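Local coordinates for endoglucanase (PDB 2YIK), which probably hydrolyses internal beta-1,4-glucosidic bonds of cellulose, as a family 9 glycoside hydrolase from Clostridium thermocellum, at residues 73-78 with 200-205; 184-189 with 268-273. All coordinates share one frame; numbering follows the deposited sequence.

Interaction 1. Residues 73-78 with 200-205. With ZN (zinc ion), chain E.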
# COMPACT_ATOMS: atom_id res chain seq x y z
N HIS A 73 -12.30 15.00 -9.74
CA HIS A 73 -12.92 15.23 -8.44
C HIS A 73 -12.27 16.44 -7.77
O HIS A 73 -12.00 16.43 -6.57
CB HIS A 73 -12.78 13.99 -7.56
CG HIS A 73 -13.19 12.73 -8.24
ND1 HIS A 73 -12.29 11.82 -8.76
CD2 HIS A 73 -14.43 12.26 -8.57
CE1 HIS A 73 -12.95 10.85 -9.38
NE2 HIS A 73 -14.24 11.10 -9.28
N VAL A 74 -12.04 17.48 -8.57
CA VAL A 74 -11.41 18.68 -8.03
C VAL A 74 -12.26 19.35 -6.96
O VAL A 74 -11.75 20.16 -6.18
CB VAL A 74 -11.05 19.69 -9.16
CG1 VAL A 74 -10.09 19.03 -10.15
CG2 VAL A 74 -12.31 20.18 -9.86
N TYR A 75 -13.54 19.01 -6.88
CA TYR A 75 -14.37 19.61 -5.83
C TYR A 75 -13.97 19.07 -4.45
O TYR A 75 -14.41 19.60 -3.43
CB TYR A 75 -15.87 19.40 -6.09
CG TYR A 75 -16.30 18.01 -6.50
CD1 TYR A 75 -16.11 17.56 -7.81
CD2 TYR A 75 -16.94 17.15 -5.60
CE1 TYR A 75 -16.57 16.30 -8.22
CE2 TYR A 75 -17.40 15.90 -6.00
CZ TYR A 75 -17.21 15.48 -7.31
OH TYR A 75 -17.69 14.25 -7.72
N ASP A 76 -13.14 18.02 -4.44
CA ASP A 76 -12.63 17.44 -3.19
C ASP A 76 -11.81 18.52 -2.49
O ASP A 76 -11.71 18.54 -1.26
CB ASP A 76 -11.67 16.27 -3.46
CG ASP A 76 -12.37 14.99 -3.90
OD1 ASP A 76 -13.61 14.91 -3.86
OD2 ASP A 76 -11.64 14.04 -4.28
N ALA A 77 -11.22 19.40 -3.30
CA ALA A 77 -10.38 20.47 -2.79
C ALA A 77 -11.17 21.59 -2.12
O ALA A 77 -10.58 22.48 -1.50
CB ALA A 77 -9.52 21.04 -3.92
N ARG A 78 -12.49 21.54 -2.23
CA ARG A 78 -13.36 22.54 -1.63
C ARG A 78 -14.52 21.85 -0.93
O ARG A 78 -15.67 22.24 -1.11
CB ARG A 78 -13.94 23.48 -2.69
CG ARG A 78 -12.95 24.35 -3.43
CD ARG A 78 -13.36 24.37 -4.90
NE ARG A 78 -14.76 23.94 -5.05
CZ ARG A 78 -15.28 23.45 -6.18
NH1 ARG A 78 -14.52 23.31 -7.26
NH2 ARG A 78 -16.56 23.06 -6.21
N ASP A 200 -16.73 13.01 -13.44
CA ASP A 200 -17.55 12.68 -12.28
C ASP A 200 -18.05 13.93 -11.56
O ASP A 200 -17.32 14.91 -11.47
CB ASP A 200 -16.76 11.85 -11.26
CG ASP A 200 -16.63 10.40 -11.64
OD1 ASP A 200 -17.27 9.96 -12.62
OD2 ASP A 200 -15.89 9.68 -10.95
N THR A 201 -19.27 13.89 -11.03
CA THR A 201 -19.78 15.03 -10.29
C THR A 201 -20.57 14.57 -9.07
O THR A 201 -21.08 15.40 -8.32
CB THR A 201 -20.71 15.93 -11.14
OG1 THR A 201 -21.85 15.17 -11.55
CG2 THR A 201 -19.98 16.45 -12.38
N MET A 202 -20.65 13.26 -8.85
CA MET A 202 -21.42 12.73 -7.73
C MET A 202 -20.88 13.11 -6.35
O MET A 202 -19.72 13.51 -6.21
CB MET A 202 -21.55 11.20 -7.82
CG MET A 202 -20.37 10.39 -7.27
SD MET A 202 -18.84 10.47 -8.24
CE MET A 202 -19.14 9.15 -9.43
N PHE A 203 -21.74 12.99 -5.35
CA PHE A 203 -21.42 13.31 -3.96
C PHE A 203 -20.24 12.49 -3.41
O PHE A 203 -20.24 11.26 -3.48
CB PHE A 203 -22.67 13.09 -3.10
CG PHE A 203 -22.48 13.32 -1.63
CD1 PHE A 203 -21.88 14.49 -1.14
CD2 PHE A 203 -22.96 12.39 -0.71
CE1 PHE A 203 -21.77 14.72 0.24
CE2 PHE A 203 -22.86 12.61 0.66
CZ PHE A 203 -22.27 13.78 1.14
N ARG A 204 -19.24 13.19 -2.88
CA ARG A 204 -18.06 12.54 -2.31
C ARG A 204 -17.81 13.07 -0.90
O ARG A 204 -17.09 14.04 -0.69
CB ARG A 204 -16.84 12.80 -3.19
CG ARG A 204 -16.82 11.96 -4.46
CD ARG A 204 -15.85 12.52 -5.49
NE ARG A 204 -14.45 12.39 -5.10
CZ ARG A 204 -13.74 11.26 -5.17
NH1 ARG A 204 -14.30 10.15 -5.62
NH2 ARG A 204 -12.46 11.25 -4.80
N ARG A 205 -18.43 12.40 0.07
CA ARG A 205 -18.32 12.76 1.47
C ARG A 205 -16.90 12.58 1.98
O ARG A 205 -16.16 11.71 1.52
CB ARG A 205 -19.28 11.91 2.30
CG ARG A 205 -19.54 12.45 3.69
CD ARG A 205 -20.56 11.61 4.43
NE ARG A 205 -21.04 12.31 5.62
CZ ARG A 205 -21.63 11.73 6.66
NH1 ARG A 205 -21.83 10.42 6.67
NH2 ARG A 205 -22.02 12.46 7.69
ZN ZN E . -10.26 11.51 -8.80
O HOH W 1 -14.66 14.81 -11.52
O HOH W 2 -15.74 15.89 -2.28
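The guanidinium of Arg204 lies flat on the imidazole of His73, centres 3.7 Å apart and planes 22° from parallel, while its edge is turned to the carboxylate of Asp76. That edge is gripped side-on: Arg204 NE reaches Asp76 OD1 at 2.9 Å, and Arg204 NH2 reaches Asp76 OD2 at 3.0 Å. Both oxygens use their syn lone pairs, and the two flat groups are nearly coplanar. Arg204 gets there by a bend at chi3 (69°), which swings the guanidinium out of line with the extended first part of the chain and over the ring. Its remaining nitrogen, NH1, donates to the carbonyl of His120.

His73 uses both ring nitrogens. ND1 binds the zinc ion at 2.1 Å, in a site completed by Cys56, Cys72 and His115, and NE2 points at Asp200 OD2, a His-carboxylate hydrogen bond whose length is less sure because that oxygen sits too close to another atom of the model.

A chi1 of 45°, with CG tucked between backbone N and carbonyl carbon, carries the Tyr75 ring across to the 200-205 loop. There Tyr75 OH donates to Met202 O at 2.6 Å, in the carbonyl plane and on a lone pair, and Arg204 CD packs 3.4 Å from the same OH. Two waters add bridges: one joins His73 N to Asp200 O, the other Asp76 OD1 to Arg204 O.

The 3-10 turn 74-77 presents Tyr75 and Asp76 to one loop, next to a zinc ligand. With zinc on ND1, NE2 carries the hydrogen of the bond to Asp200; if that bond is as modelled, the carboxylate probably makes the imidazole a stronger donor to the metal. Asp76, with the probably thiolate Cys56 and Cys72, may offset the positive charge of guanidinium and metal.

Interaction 2. Residues 184-189 with 268-273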
# COMPACT_ATOMS: atom_id res chain seq x y z
N VAL A 184 -12.57 9.77 1.06
CA VAL A 184 -13.30 10.75 0.27
C VAL A 184 -14.11 9.90 -0.71
O VAL A 184 -13.55 9.12 -1.47
CB VAL A 184 -12.36 11.70 -0.49
CG1 VAL A 184 -13.17 12.70 -1.30
CG2 VAL A 184 -11.44 12.45 0.49
N GLY A 185 -15.43 10.05 -0.66
CA GLY A 185 -16.26 9.25 -1.54
C GLY A 185 -16.94 8.16 -0.72
O GLY A 185 -16.67 8.02 0.47
N ASP A 186 -17.79 7.39 -1.38
CA ASP A 186 -18.55 6.32 -0.74
C ASP A 186 -18.82 5.22 -1.77
O ASP A 186 -19.37 5.49 -2.84
CB ASP A 186 -19.89 6.89 -0.25
CG ASP A 186 -20.72 5.89 0.54
OD1 ASP A 186 -20.43 4.68 0.49
OD2 ASP A 186 -21.69 6.32 1.20
N GLY A 187 -18.44 3.99 -1.46
CA GLY A 187 -18.67 2.91 -2.41
C GLY A 187 -20.13 2.82 -2.84
O GLY A 187 -20.43 2.56 -4.00
N ASP A 188 -21.04 3.05 -1.90
CA ASP A 188 -22.47 2.98 -2.19
C ASP A 188 -22.90 3.96 -3.26
O ASP A 188 -23.85 3.69 -4.01
CB ASP A 188 -23.28 3.25 -0.92
CG ASP A 188 -23.14 2.14 0.10
OD1 ASP A 188 -22.43 1.15 -0.18
OD2 ASP A 188 -23.75 2.27 1.18
N ILE A 189 -22.21 5.09 -3.35
CA ILE A 189 -22.55 6.10 -4.34
C ILE A 189 -21.68 5.97 -5.58
O ILE A 189 -22.19 5.89 -6.70
CB ILE A 189 -22.39 7.53 -3.74
CG1 ILE A 189 -23.47 7.74 -2.67
CG2 ILE A 189 -22.51 8.59 -4.83
CD1 ILE A 189 -23.30 9.01 -1.84
N GLY A 268 -17.56 4.95 7.21
CA GLY A 268 -16.87 5.02 5.93
C GLY A 268 -16.50 3.82 5.09
O GLY A 268 -16.93 3.81 3.90
N PRO A 269 -15.94 2.73 5.61
CA PRO A 269 -15.71 1.81 4.50
C PRO A 269 -16.69 0.72 4.17
O PRO A 269 -16.51 0.04 3.07
CB PRO A 269 -14.38 1.25 4.83
CG PRO A 269 -14.34 1.13 6.34
CD PRO A 269 -15.29 2.29 6.85
N LYS A 270 -17.79 0.74 4.96
CA LYS A 270 -18.84 -0.22 5.22
C LYS A 270 -18.46 -1.58 4.69
O LYS A 270 -17.81 -2.26 5.57
CB LYS A 270 -20.38 0.27 4.94
CG LYS A 270 -20.58 1.77 4.66
CD LYS A 270 -21.35 1.85 3.36
CE LYS A 270 -21.62 3.30 2.99
NZ LYS A 270 -22.08 4.11 4.14
N GLY A 271 -18.89 -2.18 3.56
CA GLY A 271 -18.43 -3.51 3.42
C GLY A 271 -17.26 -3.65 2.48
O GLY A 271 -16.82 -4.77 2.18
N TYR A 272 -16.73 -2.53 2.01
CA TYR A 272 -15.64 -2.54 1.05
C TYR A 272 -14.29 -2.89 1.63
O TYR A 272 -13.52 -3.64 1.03
CB TYR A 272 -15.62 -1.18 0.34
CG TYR A 272 -16.96 -0.83 -0.25
CD1 TYR A 272 -17.44 -1.50 -1.38
CD2 TYR A 272 -17.80 0.10 0.36
CE1 TYR A 272 -18.72 -1.26 -1.88
CE2 TYR A 272 -19.08 0.35 -0.12
CZ TYR A 272 -19.54 -0.34 -1.24
OH TYR A 272 -20.81 -0.14 -1.73
N TYR A 273 -14.00 -2.35 2.81
CA TYR A 273 -12.74 -2.62 3.49
C TYR A 273 -12.98 -2.81 4.99
O TYR A 273 -12.81 -1.89 5.78
CB TYR A 273 -11.73 -1.49 3.24
CG TYR A 273 -11.12 -1.57 1.85
CD1 TYR A 273 -10.10 -2.47 1.57
CD2 TYR A 273 -11.63 -0.80 0.81
CE1 TYR A 273 -9.60 -2.62 0.27
CE2 TYR A 273 -11.15 -0.94 -0.49
CZ TYR A 273 -10.13 -1.85 -0.75
OH TYR A 273 -9.68 -1.99 -2.04
O HOH W 3 -18.15 3.55 1.31
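The loop 268-273 runs past the start of helix 187-190, its backbone closest where the CA atoms of Asp186 and Gly268 stand 7.0 Å apart and those of Gly187 and Tyr272 7.1 Å. Tyr272 lays one ring face over Gly187, with Tyr272 CE2 3.5 Å from Gly187 CA. Beyond that glycine the phenol donates a hydrogen bond to Asp188: Asp188 OD1 lies at the ring's edge, in its plane, 2.6 Å from Tyr272 OH, which meets it nearly along its C-O bond. Asp186 is the helix N-cap; chi1 of -175° turns its carboxylate over the helix start, where OD1 accepts from Asp188 N. A water accepts from Gly187 N and donates to Gly268 O, tying the helix's first turn to a loop between helices 238-257 and 279-293 of the (alpha/alpha)6 barrel known for family 9 catalytic domains. Lys270, bent at chi2 and chi4, reaches both aspartates in a loose salt-bridge network. Both ion pairs are long, Lys270 NZ lying 3.7 Å from Asp186 OD2 and 3.9 Å from Asp188 OD2; Lys270 CE is modelled nearer the carboxylates, so the amine's exact placement is uncertain. Lys270 and Asp186 also pack on Trp207.

In the fold
Interactions 1 and 2 are neighbours, their centres 15 Å apart. Strand 177-184 and the helix 187-190 that follows it connect them: Arg205 O probably hydrogen-bonds to Gly185 N, Met202 and Phe203 pack on Ile189, and Asp76 OD1 touches Val184 CG1. Interaction 1, farther from the chain's centre, joins two loops through a two-bond ion pair and a stack on a zinc-ligating histidine; His73, Asp76 and Arg204 are buried. Interaction 2 fixes a loop to a helix start with longer, weaker ion pairs and one phenol bond; Asp186 and Gly187 are buried, Lys270 and Tyr272 partly exposed, Asp188 exposed. The side chain of Tyr272 is about 10 Å from that of His451, the predicted active-site histidine.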